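Local coordinates for hypothetical protein Atu2144 (Agrobacterium tumefaciens, PDB 2ODF) that is of unknown function but is related to the N-formylglutamate amidohydrolases and may therefore hydrolyse amide bonds, as zinc-dependent enzymes of that clan do, at residues V86-C89 with N90-P93; H131-V134 with S135-I138; R195-P199 with Y200-D204; G205-H208 with T209-L212. All coordinates share one frame; numbering follows the deposited sequence.

Contact 1. Residues V86-C89 with N90-P93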
ATOM      1  N   VAL A  86      -0.889   5.795  13.610  1.00 16.54           N
ATOM      2  CA  VAL A  86      -1.852   5.370  12.618  1.00 17.44           C
ATOM      3  C   VAL A  86      -1.146   4.587  11.496  1.00 17.72           C
ATOM      4  O   VAL A  86      -1.547   3.478  11.136  1.00 17.41           O
ATOM      5  CB  VAL A  86      -2.677   6.554  12.055  1.00 18.14           C
ATOM      6  CG1 VAL A  86      -3.730   6.035  11.049  1.00 17.13           C
ATOM      7  CG2 VAL A  86      -3.395   7.276  13.207  1.00 16.85           C
ATOM      8  N   TYR A  87      -0.060   5.148  10.980  1.00 17.13           N
ATOM      9  CA  TYR A  87       0.784   4.434  10.022  1.00 16.62           C
ATOM     10  C   TYR A  87       2.198   4.992  10.153  1.00 16.57           C
ATOM     11  O   TYR A  87       2.408   6.209   9.972  1.00 17.86           O
ATOM     12  CB  TYR A  87       0.283   4.539   8.553  1.00 16.24           C
ATOM     13  CG  TYR A  87       1.011   3.538   7.682  1.00 16.49           C
ATOM     14  CD1 TYR A  87       2.376   3.678   7.432  1.00 17.87           C
ATOM     15  CD2 TYR A  87       0.376   2.406   7.181  1.00 17.47           C
ATOM     16  CE1 TYR A  87       3.077   2.730   6.703  1.00 16.77           C
ATOM     17  CE2 TYR A  87       1.079   1.464   6.435  1.00 16.12           C
ATOM     18  CZ  TYR A  87       2.447   1.628   6.217  1.00 16.55           C
ATOM     19  OH  TYR A  87       3.205   0.697   5.509  1.00 14.82           O
ATOM     20  N   ASP A  88       3.155   4.118  10.461  1.00 16.22           N
ATOM     21  CA  ASP A  88       4.563   4.506  10.538  1.00 15.71           C
ATOM     22  C   ASP A  88       5.133   4.491   9.129  1.00 15.50           C
ATOM     23  O   ASP A  88       5.444   3.438   8.583  1.00 14.59           O
ATOM     24  CB  ASP A  88       5.359   3.570  11.460  1.00 15.37           C
ATOM     25  CG  ASP A  88       6.775   4.078  11.725  1.00 16.47           C
ATOM     26  OD1 ASP A  88       7.295   4.865  10.896  1.00 18.82           O
ATOM     27  OD2 ASP A  88       7.352   3.699  12.764  1.00 18.99           O
ATOM     28  N   CYS A  89       5.246   5.674   8.534  1.00 15.87           N
ATOM     29  CA  CYS A  89       5.657   5.771   7.133  1.00 16.21           C
ATOM     30  C   CYS A  89       7.098   5.324   6.886  1.00 16.75           C
ATOM     31  O   CYS A  89       7.503   5.178   5.735  1.00 18.05           O
ATOM     32  CB  CYS A  89       5.418   7.166   6.615  1.00 16.35           C
ATOM     33  SG  CYS A  89       3.703   7.481   6.303  1.00 19.52           S
ATOM     34  N   ASN A  90       7.863   5.093   7.949  1.00 16.03           N
ATOM     35  CA  ASN A  90       9.190   4.504   7.813  1.00 16.76           C
ATOM     36  C   ASN A  90       9.131   2.977   7.933  1.00 15.50           C
ATOM     37  O   ASN A  90      10.117   2.365   8.276  1.00 15.37           O
ATOM     38  CB  ASN A  90      10.163   5.065   8.879  1.00 16.77           C
ATOM     39  CG  ASN A  90      11.641   4.810   8.530  1.00 17.04           C
ATOM     40  OD1 ASN A  90      11.996   4.639   7.371  1.00 17.34           O
ATOM     41  ND2 ASN A  90      12.495   4.826   9.536  1.00 19.05           N
ATOM     42  N   ARG A  91       7.969   2.379   7.659  1.00 15.82           N
ATOM     43  CA  ARG A  91       7.791   0.920   7.667  1.00 16.49           C
ATOM     44  C   ARG A  91       6.916   0.474   6.484  1.00 16.29           C
ATOM     45  O   ARG A  91       5.947   1.153   6.164  1.00 15.11           O
ATOM     46  CB  ARG A  91       7.092   0.477   8.934  1.00 17.06           C
ATOM     47  CG  ARG A  91       7.891   0.723  10.204  1.00 18.33           C
ATOM     48  CD  ARG A  91       9.156  -0.105  10.317  1.00 21.49           C
ATOM     49  NE  ARG A  91       9.725   0.180  11.624  1.00 22.10           N
ATOM     50  CZ  ARG A  91      10.442  -0.645  12.377  1.00 29.02           C
ATOM     51  NH1 ARG A  91      10.732  -1.888  12.012  1.00 29.42           N
ATOM     52  NH2 ARG A  91      10.859  -0.198  13.559  1.00 32.27           N
ATOM     53  N   PRO A  92       7.252  -0.656   5.841  1.00 16.29           N
ATOM     54  CA  PRO A  92       6.376  -1.182   4.811  1.00 17.06           C
ATOM     55  C   PRO A  92       5.135  -1.845   5.439  1.00 18.04           C
ATOM     56  O   PRO A  92       5.170  -2.224   6.628  1.00 16.57           O
ATOM     57  CB  PRO A  92       7.274  -2.206   4.096  1.00 16.49           C
ATOM     58  CG  PRO A  92       8.214  -2.655   5.135  1.00 16.68           C
ATOM     59  CD  PRO A  92       8.457  -1.482   5.999  1.00 16.48           C
ATOM     60  N   PRO A  93       4.034  -1.955   4.677  1.00 19.02           N
ATOM     61  CA  PRO A  93       2.811  -2.458   5.250  1.00 20.42           C
ATOM     62  C   PRO A  93       2.862  -3.913   5.720  1.00 22.14           C
ATOM     63  O   PRO A  93       2.025  -4.291   6.525  1.00 22.77           O
ATOM     64  CB  PRO A  93       1.771  -2.247   4.139  1.00 21.39           C
ATOM     65  CG  PRO A  93       2.487  -2.034   2.931  1.00 20.36           C
ATOM     66  CD  PRO A  93       3.857  -1.529   3.279  1.00 19.46           C
TER

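Contact 2. Residues H131-V134 with S135-I138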
ATOM      1  N   HIS A 131       5.202   8.523   0.273  1.00 16.92           N
ATOM      2  CA  HIS A 131       6.268   8.036  -0.523  1.00 17.11           C
ATOM      3  C   HIS A 131       6.168   8.418  -1.980  1.00 18.06           C
ATOM      4  O   HIS A 131       7.144   8.628  -2.602  1.00 18.62           O
ATOM      5  CB  HIS A 131       6.518   6.575  -0.261  1.00 18.06           C
ATOM      6  CG  HIS A 131       7.024   6.306   1.116  1.00 15.78           C
ATOM      7  ND1 HIS A 131       8.282   6.653   1.518  1.00 15.35           N
ATOM      8  CD2 HIS A 131       6.410   5.800   2.200  1.00 16.68           C
ATOM      9  CE1 HIS A 131       8.428   6.350   2.787  1.00 17.49           C
ATOM     10  NE2 HIS A 131       7.310   5.819   3.217  1.00 14.16           N
ATOM     11  N   ASP A 132       4.965   8.507  -2.502  1.00 17.71           N
ATOM     12  CA  ASP A 132       4.766   8.898  -3.872  1.00 18.41           C
ATOM     13  C   ASP A 132       5.264  10.349  -4.084  1.00 18.29           C
ATOM     14  O   ASP A 132       5.777  10.673  -5.080  1.00 17.85           O
ATOM     15  CB  ASP A 132       3.305   8.754  -4.287  1.00 17.85           C
ATOM     16  CG  ASP A 132       2.920   7.327  -4.715  1.00 19.96           C
ATOM     17  OD1 ASP A 132       3.748   6.436  -4.748  1.00 20.05           O
ATOM     18  OD2 ASP A 132       1.780   7.139  -5.033  1.00 19.76           O
ATOM     19  N   ARG A 133       5.027  11.194  -3.119  1.00 19.27           N
ATOM     20  CA  ARG A 133       5.396  12.574  -3.256  1.00 19.14           C
ATOM     21  C   ARG A 133       6.907  12.711  -3.196  1.00 19.14           C
ATOM     22  O   ARG A 133       7.461  13.422  -3.922  1.00 17.96           O
ATOM     23  CB  ARG A 133       4.774  13.405  -2.162  1.00 20.77           C
ATOM     24  CG  ARG A 133       4.997  14.851  -2.317  1.00 23.01           C
ATOM     25  CD  ARG A 133       4.291  15.387  -3.500  1.00 31.13           C
ATOM     26  NE  ARG A 133       4.238  16.820  -3.436  1.00 35.76           N
ATOM     27  CZ  ARG A 133       3.342  17.499  -2.744  1.00 37.88           C
ATOM     28  NH1 ARG A 133       2.416  16.870  -2.078  1.00 39.87           N
ATOM     29  NH2 ARG A 133       3.363  18.806  -2.736  1.00 38.17           N
ATOM     30  N   VAL A 134       7.542  11.993  -2.293  1.00 18.46           N
ATOM     31  CA  VAL A 134       8.979  11.986  -2.200  1.00 18.04           C
ATOM     32  C   VAL A 134       9.542  11.513  -3.531  1.00 18.19           C
ATOM     33  O   VAL A 134      10.350  12.133  -4.114  1.00 19.58           O
ATOM     34  CB  VAL A 134       9.431  11.112  -1.059  1.00 16.36           C
ATOM     35  CG1 VAL A 134      10.888  10.934  -1.070  1.00 16.44           C
ATOM     36  CG2 VAL A 134       8.910  11.635   0.268  1.00 16.15           C
ATOM     37  N   SER A 135       9.031  10.419  -4.034  1.00 18.47           N
ATOM     38  CA  SER A 135       9.452   9.908  -5.307  1.00 19.54           C
ATOM     39  C   SER A 135       9.248  10.892  -6.485  1.00 20.07           C
ATOM     40  O   SER A 135      10.038  10.985  -7.374  1.00 19.80           O
ATOM     41  CB  SER A 135       8.731   8.598  -5.579  1.00 19.77           C
ATOM     42  OG  SER A 135       9.209   7.600  -4.749  1.00 20.86           O
ATOM     43  N   GLU A 136       8.143  11.588  -6.473  1.00 21.09           N
ATOM     44  CA  GLU A 136       7.821  12.537  -7.549  1.00 21.59           C
ATOM     45  C   GLU A 136       8.830  13.699  -7.578  1.00 20.52           C
ATOM     46  O   GLU A 136       9.318  14.090  -8.647  1.00 19.56           O
ATOM     47  CB  GLU A 136       6.380  13.031  -7.401  1.00 21.70           C
ATOM     48  CG  GLU A 136       5.919  13.977  -8.510  1.00 24.73           C
ATOM     49  CD  GLU A 136       4.453  14.396  -8.334  1.00 28.49           C
ATOM     50  OE1 GLU A 136       3.809  13.930  -7.333  1.00 39.54           O
ATOM     51  OE2 GLU A 136       3.946  15.138  -9.223  1.00 37.32           O
ATOM     52  N   ILE A 137       9.170  14.194  -6.390  1.00 20.36           N
ATOM     53  CA  ILE A 137      10.136  15.269  -6.224  1.00 20.20           C
ATOM     54  C   ILE A 137      11.528  14.811  -6.680  1.00 19.84           C
ATOM     55  O   ILE A 137      12.226  15.520  -7.418  1.00 19.33           O
ATOM     56  CB  ILE A 137      10.155  15.770  -4.756  1.00 20.14           C
ATOM     57  CG1 ILE A 137       8.848  16.551  -4.462  1.00 20.88           C
ATOM     58  CG2 ILE A 137      11.379  16.671  -4.520  1.00 21.36           C
ATOM     59  CD1 ILE A 137       8.550  16.844  -3.011  1.00 20.27           C
ATOM     60  N   ILE A 138      11.948  13.644  -6.229  1.00 19.78           N
ATOM     61  CA  ILE A 138      13.237  13.094  -6.666  1.00 20.07           C
ATOM     62  C   ILE A 138      13.305  12.903  -8.196  1.00 21.33           C
ATOM     63  O   ILE A 138      14.311  13.293  -8.819  1.00 20.91           O
ATOM     64  CB  ILE A 138      13.588  11.823  -5.934  1.00 19.36           C
ATOM     65  CG1 ILE A 138      13.862  12.126  -4.462  1.00 18.53           C
ATOM     66  CG2 ILE A 138      14.831  11.111  -6.607  1.00 19.32           C
ATOM     67  CD1 ILE A 138      14.044  10.865  -3.590  1.00 18.29           C
TER

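Contact 3. Residues R195-P199 with Y200-D204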
ATOM      1  N   ARG A 195      27.442   8.712  16.951  1.00 21.47           N
ATOM      2  CA  ARG A 195      27.733   7.308  16.706  1.00 21.99           C
ATOM      3  C   ARG A 195      27.012   6.782  15.473  1.00 21.90           C
ATOM      4  O   ARG A 195      25.945   7.266  15.121  1.00 21.10           O
ATOM      5  CB  ARG A 195      27.302   6.472  17.903  1.00 23.98           C
ATOM      6  CG  ARG A 195      27.931   6.869  19.239  1.00 25.98           C
ATOM      7  CD  ARG A 195      28.966   5.914  19.657  1.00 32.23           C
ATOM      8  NE  ARG A 195      29.528   6.195  20.988  1.00 33.88           N
ATOM      9  CZ  ARG A 195      30.438   7.134  21.254  1.00 36.29           C
ATOM     10  NH1 ARG A 195      30.929   7.928  20.293  1.00 38.24           N
ATOM     11  NH2 ARG A 195      30.879   7.272  22.501  1.00 36.38           N
ATOM     12  N   ARG A 196      27.632   5.795  14.832  1.00 21.07           N
ATOM     13  CA  ARG A 196      27.132   5.173  13.627  1.00 20.89           C
ATOM     14  C   ARG A 196      26.061   4.156  14.008  1.00 20.85           C
ATOM     15  O   ARG A 196      26.283   3.298  14.887  1.00 20.44           O
ATOM     16  CB  ARG A 196      28.265   4.421  12.935  1.00 20.95           C
ATOM     17  CG  ARG A 196      27.891   3.728  11.648  1.00 20.67           C
ATOM     18  CD  ARG A 196      28.991   2.753  11.224  1.00 21.47           C
ATOM     19  NE  ARG A 196      30.227   3.480  10.975  1.00 22.62           N
ATOM     20  CZ  ARG A 196      30.509   4.128   9.852  1.00 23.44           C
ATOM     21  NH1 ARG A 196      29.660   4.127   8.837  1.00 24.63           N
ATOM     22  NH2 ARG A 196      31.654   4.771   9.737  1.00 23.58           N
ATOM     23  N   ASN A 197      24.930   4.233  13.324  1.00 20.68           N
ATOM     24  CA  ASN A 197      23.830   3.292  13.499  1.00 20.88           C
ATOM     25  C   ASN A 197      23.561   2.976  14.960  1.00 21.03           C
ATOM     26  O   ASN A 197      23.525   1.818  15.367  1.00 19.99           O
ATOM     27  CB  ASN A 197      24.083   2.013  12.694  1.00 20.37           C
ATOM     28  CG  ASN A 197      23.930   2.241  11.212  1.00 19.16           C
ATOM     29  OD1 ASN A 197      24.714   1.771  10.398  1.00 22.31           O
ATOM     30  ND2 ASN A 197      22.954   2.999  10.862  1.00 16.05           N
ATOM     31  N   ASP A 198      23.315   4.038  15.713  1.00 22.18           N
ATOM     32  CA  ASP A 198      23.082   3.972  17.133  1.00 23.17           C
ATOM     33  C   ASP A 198      22.230   5.194  17.413  1.00 24.14           C
ATOM     34  O   ASP A 198      22.664   6.293  17.112  1.00 23.73           O
ATOM     35  CB  ASP A 198      24.443   4.097  17.828  1.00 23.79           C
ATOM     36  CG  ASP A 198      24.427   3.718  19.295  1.00 24.92           C
ATOM     37  OD1 ASP A 198      23.360   3.637  19.930  1.00 27.66           O
ATOM     38  OD2 ASP A 198      25.537   3.553  19.828  1.00 30.42           O
ATOM     39  N   PRO A 199      21.036   5.026  18.026  1.00 25.25           N
ATOM     40  CA  PRO A 199      20.497   3.867  18.743  1.00 26.48           C
ATOM     41  C   PRO A 199      19.849   2.781  17.901  1.00 27.01           C
ATOM     42  O   PRO A 199      19.458   1.740  18.440  1.00 26.74           O
ATOM     43  CB  PRO A 199      19.454   4.503  19.665  1.00 26.70           C
ATOM     44  CG  PRO A 199      18.936   5.634  18.859  1.00 25.92           C
ATOM     45  CD  PRO A 199      20.087   6.156  18.063  1.00 25.55           C
ATOM     46  N   TYR A 200      19.698   3.037  16.609  1.00 27.24           N
ATOM     47  CA  TYR A 200      19.138   2.056  15.718  1.00 28.40           C
ATOM     48  C   TYR A 200      19.949   2.034  14.440  1.00 28.81           C
ATOM     49  O   TYR A 200      20.637   2.993  14.123  1.00 28.48           O
ATOM     50  CB  TYR A 200      17.676   2.398  15.385  1.00 28.54           C
ATOM     51  CG  TYR A 200      16.762   2.526  16.578  1.00 29.03           C
ATOM     52  CD1 TYR A 200      16.411   1.410  17.344  1.00 29.96           C
ATOM     53  CD2 TYR A 200      16.207   3.754  16.919  1.00 29.43           C
ATOM     54  CE1 TYR A 200      15.559   1.536  18.444  1.00 29.99           C
ATOM     55  CE2 TYR A 200      15.352   3.885  18.008  1.00 29.21           C
ATOM     56  CZ  TYR A 200      15.035   2.774  18.765  1.00 30.07           C
ATOM     57  OH  TYR A 200      14.173   2.907  19.830  1.00 30.50           O
ATOM     58  N   GLY A 201      19.853   0.923  13.719  1.00 29.60           N
ATOM     59  CA  GLY A 201      20.470   0.773  12.406  1.00 30.50           C
ATOM     60  C   GLY A 201      19.569  -0.037  11.481  1.00 31.20           C
ATOM     61  O   GLY A 201      18.433  -0.394  11.852  1.00 30.24           O
ATOM     62  N   PRO A 202      20.061  -0.329  10.263  1.00 32.32           N
ATOM     63  CA  PRO A 202      19.251  -1.082   9.291  1.00 33.26           C
ATOM     64  C   PRO A 202      18.799  -2.447   9.825  1.00 33.73           C
ATOM     65  O   PRO A 202      17.773  -2.980   9.396  1.00 33.96           O
ATOM     66  CB  PRO A 202      20.175  -1.204   8.065  1.00 32.80           C
ATOM     67  CG  PRO A 202      21.521  -0.859   8.527  1.00 33.53           C
ATOM     68  CD  PRO A 202      21.378   0.041   9.711  1.00 32.53           C
ATOM     69  N   GLU A 203      19.531  -2.965  10.802  1.00 34.66           N
ATOM     70  CA  GLU A 203      19.157  -4.200  11.471  1.00 35.66           C
ATOM     71  C   GLU A 203      17.799  -4.114  12.161  1.00 35.20           C
ATOM     72  O   GLU A 203      17.124  -5.127  12.299  1.00 35.38           O
ATOM     73  CB  GLU A 203      20.235  -4.585  12.482  1.00 36.42           C
ATOM     74  CG  GLU A 203      21.589  -4.918  11.827  1.00 38.75           C
ATOM     75  CD  GLU A 203      22.707  -5.094  12.846  1.00 40.25           C
ATOM     76  OE1 GLU A 203      22.384  -5.233  14.058  1.00 47.84           O
ATOM     77  OE2 GLU A 203      23.908  -5.108  12.440  1.00 46.94           O
ATOM     78  N   ASP A 204      17.404  -2.903  12.573  1.00 34.14           N
ATOM     79  CA  ASP A 204      16.145  -2.656  13.295  1.00 32.77           C
ATOM     80  C   ASP A 204      14.953  -2.293  12.404  1.00 31.84           C
ATOM     81  O   ASP A 204      13.860  -2.020  12.895  1.00 32.30           O
ATOM     82  CB  ASP A 204      16.378  -1.547  14.325  1.00 33.51           C
ATOM     83  CG  ASP A 204      17.545  -1.850  15.239  1.00 34.81           C
ATOM     84  OD1 ASP A 204      17.450  -2.840  15.990  1.00 39.03           O
ATOM     85  OD2 ASP A 204      18.565  -1.127  15.209  1.00 37.26           O
TER

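Contact 4. Residues G205-H208 with T209-L212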
ATOM      1  N   GLY A 205      15.149  -2.304  11.094  1.00 29.95           N
ATOM      2  CA  GLY A 205      14.083  -1.938  10.167  1.00 28.46           C
ATOM      3  C   GLY A 205      13.831  -0.435  10.102  1.00 26.89           C
ATOM      4  O   GLY A 205      12.775   0.009   9.661  1.00 28.04           O
ATOM      5  N   VAL A 206      14.804   0.382  10.489  1.00 24.39           N
ATOM      6  CA  VAL A 206      14.566   1.821  10.488  1.00 22.79           C
ATOM      7  C   VAL A 206      15.101   2.544   9.241  1.00 21.13           C
ATOM      8  O   VAL A 206      15.003   3.756   9.184  1.00 19.79           O
ATOM      9  CB  VAL A 206      15.170   2.484  11.757  1.00 22.39           C
ATOM     10  CG1 VAL A 206      14.474   1.954  12.990  1.00 21.57           C
ATOM     11  CG2 VAL A 206      16.700   2.264  11.833  1.00 22.29           C
ATOM     12  N   THR A 207      15.648   1.824   8.262  1.00 19.18           N
ATOM     13  CA  THR A 207      16.141   2.478   7.039  1.00 19.03           C
ATOM     14  C   THR A 207      15.212   2.283   5.826  1.00 18.05           C
ATOM     15  O   THR A 207      15.641   2.419   4.691  1.00 17.36           O
ATOM     16  CB  THR A 207      17.571   2.042   6.677  1.00 19.59           C
ATOM     17  OG1 THR A 207      17.574   0.639   6.379  1.00 20.03           O
ATOM     18  CG2 THR A 207      18.511   2.352   7.835  1.00 20.34           C
ATOM     19  N   HIS A 208      13.920   2.030   6.069  1.00 17.30           N
ATOM     20  CA  HIS A 208      12.952   1.824   4.965  1.00 16.41           C
ATOM     21  C   HIS A 208      12.940   2.949   3.958  1.00 15.69           C
ATOM     22  O   HIS A 208      13.075   2.734   2.747  1.00 14.96           O
ATOM     23  CB  HIS A 208      11.539   1.641   5.563  1.00 16.75           C
ATOM     24  CG  HIS A 208      10.493   1.302   4.552  1.00 16.17           C
ATOM     25  ND1 HIS A 208      10.657   0.307   3.615  1.00 16.67           N
ATOM     26  CD2 HIS A 208       9.276   1.840   4.323  1.00 16.70           C
ATOM     27  CE1 HIS A 208       9.565   0.235   2.867  1.00 16.05           C
ATOM     28  NE2 HIS A 208       8.708   1.145   3.293  1.00 15.61           N
ATOM     29  N   THR A 209      12.749   4.176   4.430  1.00 16.23           N
ATOM     30  CA  THR A 209      12.713   5.347   3.556  1.00 15.56           C
ATOM     31  C   THR A 209      13.985   5.486   2.670  1.00 15.03           C
ATOM     32  O   THR A 209      13.907   5.832   1.488  1.00 14.64           O
ATOM     33  CB  THR A 209      12.440   6.617   4.408  1.00 16.22           C
ATOM     34  OG1 THR A 209      11.126   6.495   5.016  1.00 16.11           O
ATOM     35  CG2 THR A 209      12.545   7.864   3.563  1.00 17.24           C
ATOM     36  N   LEU A 210      15.147   5.229   3.249  1.00 14.09           N
ATOM     37  CA  LEU A 210      16.403   5.208   2.494  1.00 15.47           C
ATOM     38  C   LEU A 210      16.364   4.087   1.408  1.00 14.52           C
ATOM     39  O   LEU A 210      16.735   4.312   0.249  1.00 15.39           O
ATOM     40  CB  LEU A 210      17.586   4.976   3.438  1.00 14.81           C
ATOM     41  CG  LEU A 210      17.758   5.974   4.609  1.00 16.30           C
ATOM     42  CD1 LEU A 210      18.995   5.618   5.468  1.00 16.23           C
ATOM     43  CD2 LEU A 210      17.787   7.413   4.051  1.00 16.26           C
ATOM     44  N   ARG A 211      15.895   2.912   1.796  1.00 15.52           N
ATOM     45  CA  ARG A 211      15.733   1.786   0.869  1.00 16.26           C
ATOM     46  C   ARG A 211      14.779   2.106  -0.285  1.00 16.82           C
ATOM     47  O   ARG A 211      15.025   1.662  -1.408  1.00 16.57           O
ATOM     48  CB  ARG A 211      15.294   0.502   1.577  1.00 16.46           C
ATOM     49  CG  ARG A 211      16.331  -0.071   2.520  1.00 16.84           C
ATOM     50  CD  ARG A 211      15.903  -1.358   3.191  1.00 17.65           C
ATOM     51  NE  ARG A 211      17.009  -1.859   4.005  1.00 21.57           N
ATOM     52  CZ  ARG A 211      16.924  -2.883   4.839  1.00 25.17           C
ATOM     53  NH1 ARG A 211      15.788  -3.564   4.958  1.00 25.55           N
ATOM     54  NH2 ARG A 211      17.995  -3.232   5.547  1.00 25.20           N
ATOM     55  N   LEU A 212      13.714   2.873  -0.029  1.00 17.08           N
ATOM     56  CA  LEU A 212      12.761   3.241  -1.083  1.00 17.38           C
ATOM     57  C   LEU A 212      13.262   4.304  -2.046  1.00 17.32           C
ATOM     58  O   LEU A 212      12.976   4.240  -3.242  1.00 17.67           O
ATOM     59  CB  LEU A 212      11.446   3.743  -0.480  1.00 17.06           C
ATOM     60  CG  LEU A 212      10.548   2.766   0.298  1.00 18.57           C
ATOM     61  CD1 LEU A 212       9.185   3.417   0.538  1.00 18.15           C
ATOM     62  CD2 LEU A 212      10.424   1.421  -0.427  1.00 16.68           C
TER
HETATM   63  O   HOH W   1      14.646   5.482   6.698  1.00 24.19           O

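Contact 1. Residues V86-C89 with N90-P93
Y87 and R91 meet through a hydrogen bond, the tyrosine OH donating to R91 O at 2.9 Å. The carbonyl oxygen sits at the edge of the phenol, near the ring plane, while the hydroxyl approaches it 30° out of the carbonyl plane. With Y87 CG anti to the backbone N (chi1 -167°), the ring runs alongside the turn and its hydroxyl reaches the far arm.

D88 accepts two further hydrogen bonds. Its backbone O takes R91 N at 2.9 Å, closing a type I beta turn from D88 to R91, and its carboxylate OD1 takes N90 N at 3.0 Å. The second bond makes D88 the head of an Asx turn laid over the beta turn, a largely buried turn in the loop between strands 77-80 and 102-103. OD1 is shared with H33 NE2, and OD2 forms a salt bridge with R84.

Van der Waals contacts against polar groups add to this. R91 CG packs 3.8 Å from D88 CG, with the guanidinium and carboxylate planes 74° apart; D88 OD2 and R91 NE stay 4.4 Å from each other, beyond a salt bridge, though their opposite charges probably attract weakly. P93 CD lies 3.2 Å from Y87 OH. The apolar pair is looser, Y87 CE2 to P93 CB at 4.4 Å, and the P93 ring packs on P93 of the second subunit.

Contact 2. Residues H131-V134 with S135-I138
S135 and H131 are joined by a backbone hydrogen bond, S135 N to H131 O at 3.0 Å, the first of four i to i+4 bonds across the contact. E136 N to D132 O follows at 2.9 Å, then I137 N to R133 O and I138 N to V134 O, each at 3.1 Å.

Apolar side chains meet one turn apart. V134 and I138 lie side by side and point the same way, with V134 CG1 4.0 Å from I138 CD1. Here I138 CG1 is anti to the carbonyl carbon (chi1 -68°), which swings CD1 back along the helix toward the valine. On another side of the helix, the R133 methylene CG touches I137 CD1 at 4.1 Å.

Charged contact is loose: E136 OE1 approaches the R133 chain at CD, and the two charged groups do not touch. H131 finds its polar partners elsewhere, its NE2 donating to C89 O and its ND1 bonded to H213, while D132 OD1 bonds to S124 of the second subunit. V134, I137 and I138 lean on strands 27-31 and 77-80. This is a helix packed by its apolar side on the mixed sheet of an alpha/beta fold, with another side, that of D132, at the subunit interface.

Contact 3. Residues R195-P199 with Y200-D204
N197 and P202 cross at about a right angle, the amide meeting the proline ring at its CD corner, with N197 ND2 3.5 Å and N197 CG 3.7 Å from P202 CD. The asparagine reaches this place because CG stands anti to its carbonyl carbon (chi1 -72°), on a backbone in the left-handed region; its CB also rests 3.8 Å from G201 CA. The amide nitrogen makes a weak hydrogen bond to H173 O.

P199 and Y200 pack through neighbouring side chains. P199 CB lies over one face of the phenol, and P199 CG comes to 3.8 Å from Y200 CD2. Placing the tyrosine CG beside its own backbone N (chi1 -57°) turns the ring back over the preceding proline; beyond it the hydroxyl makes a weak hydrogen bond to R165.

D204 OD2, using its anti lone pair, accepts G201 N at 2.8 Å in a nearly straight bond (165°), the aspartate CB pointing back toward 195-199. D204 N in turn donates to G201 O at 2.8 Å, so that the start of the short 3-10 segment 202-204 is gripped twice. The side-chain bond is the reciprocal half of a capping box, in which the N3 residue, D204, accepts the N-H of the N-cap, G201; the glycine has no side chain to complete the box.

The peptide before P199 is cis, and the CA atoms of N197 and Y200 are 5.3 Å apart. Together these define a type VI beta turn, which reverses the chain as it leaves strand 194-196, at the edge of the main sheet within this chain.

Contact 4. Residues G205-H208 with T209-L212
H208 and L212 make a CH-pi contact: the leucine CG sits over one face of the imidazole, 4.0 Å from its centroid and 21° off the ring normal. Both leucine methyls lie over the same face, CD1 3.6 Å from H208 NE2 and CD2 3.6 Å from H208 CE1. L210 CD1 packs 4.0 Å from T207 CB, while R211 runs extended past T207 OG1.

Backbone bonds underlie these side chains. R211 N donates to T207 O and L212 N to H208 O, each at 2.9 Å. Water 1 donates to V206 O at 3.0 Å and weakly accepts from L210 N, bridging the loop to the first turn.

The next shell fixes the polar ends. D174 OD2 takes both T207 OG1 and R211 NE, and this shared partner is consistent with their lying close without bonding each other. H208 NE2 is bonded to Y127 OH, and its ND1 to E116 of the second subunit, whose carboxylate also pairs with R211. T207 occupies the N-cap position, yet its hydroxyl makes no capping bond; the N-H of T209 is taken instead by N90 OD1. This is a helix N-terminus whose T209 N-H is satisfied by a residue far away in sequence, at the subunit interface.

Contacts 1 and 4 are buried, contact 2 is partly buried and contact 3 lies at the surface. Contacts 1 and 4 interlock through N90, which ties the turn 86-93 to the start of helix 208-213, and H131 brings contact 2, on helix 116-143, against both. Contact 3 leads into contact 4 along the chain and packs V206 and T207, but stays about 14 Å from contact 2 at the nearest atoms. Chemistry follows place: turns 86-93 and 200-204 mix side-chain and backbone bonds, contact 2 relies on repeating backbone bonds, and contact 4 adds charged groups shared with the second subunit.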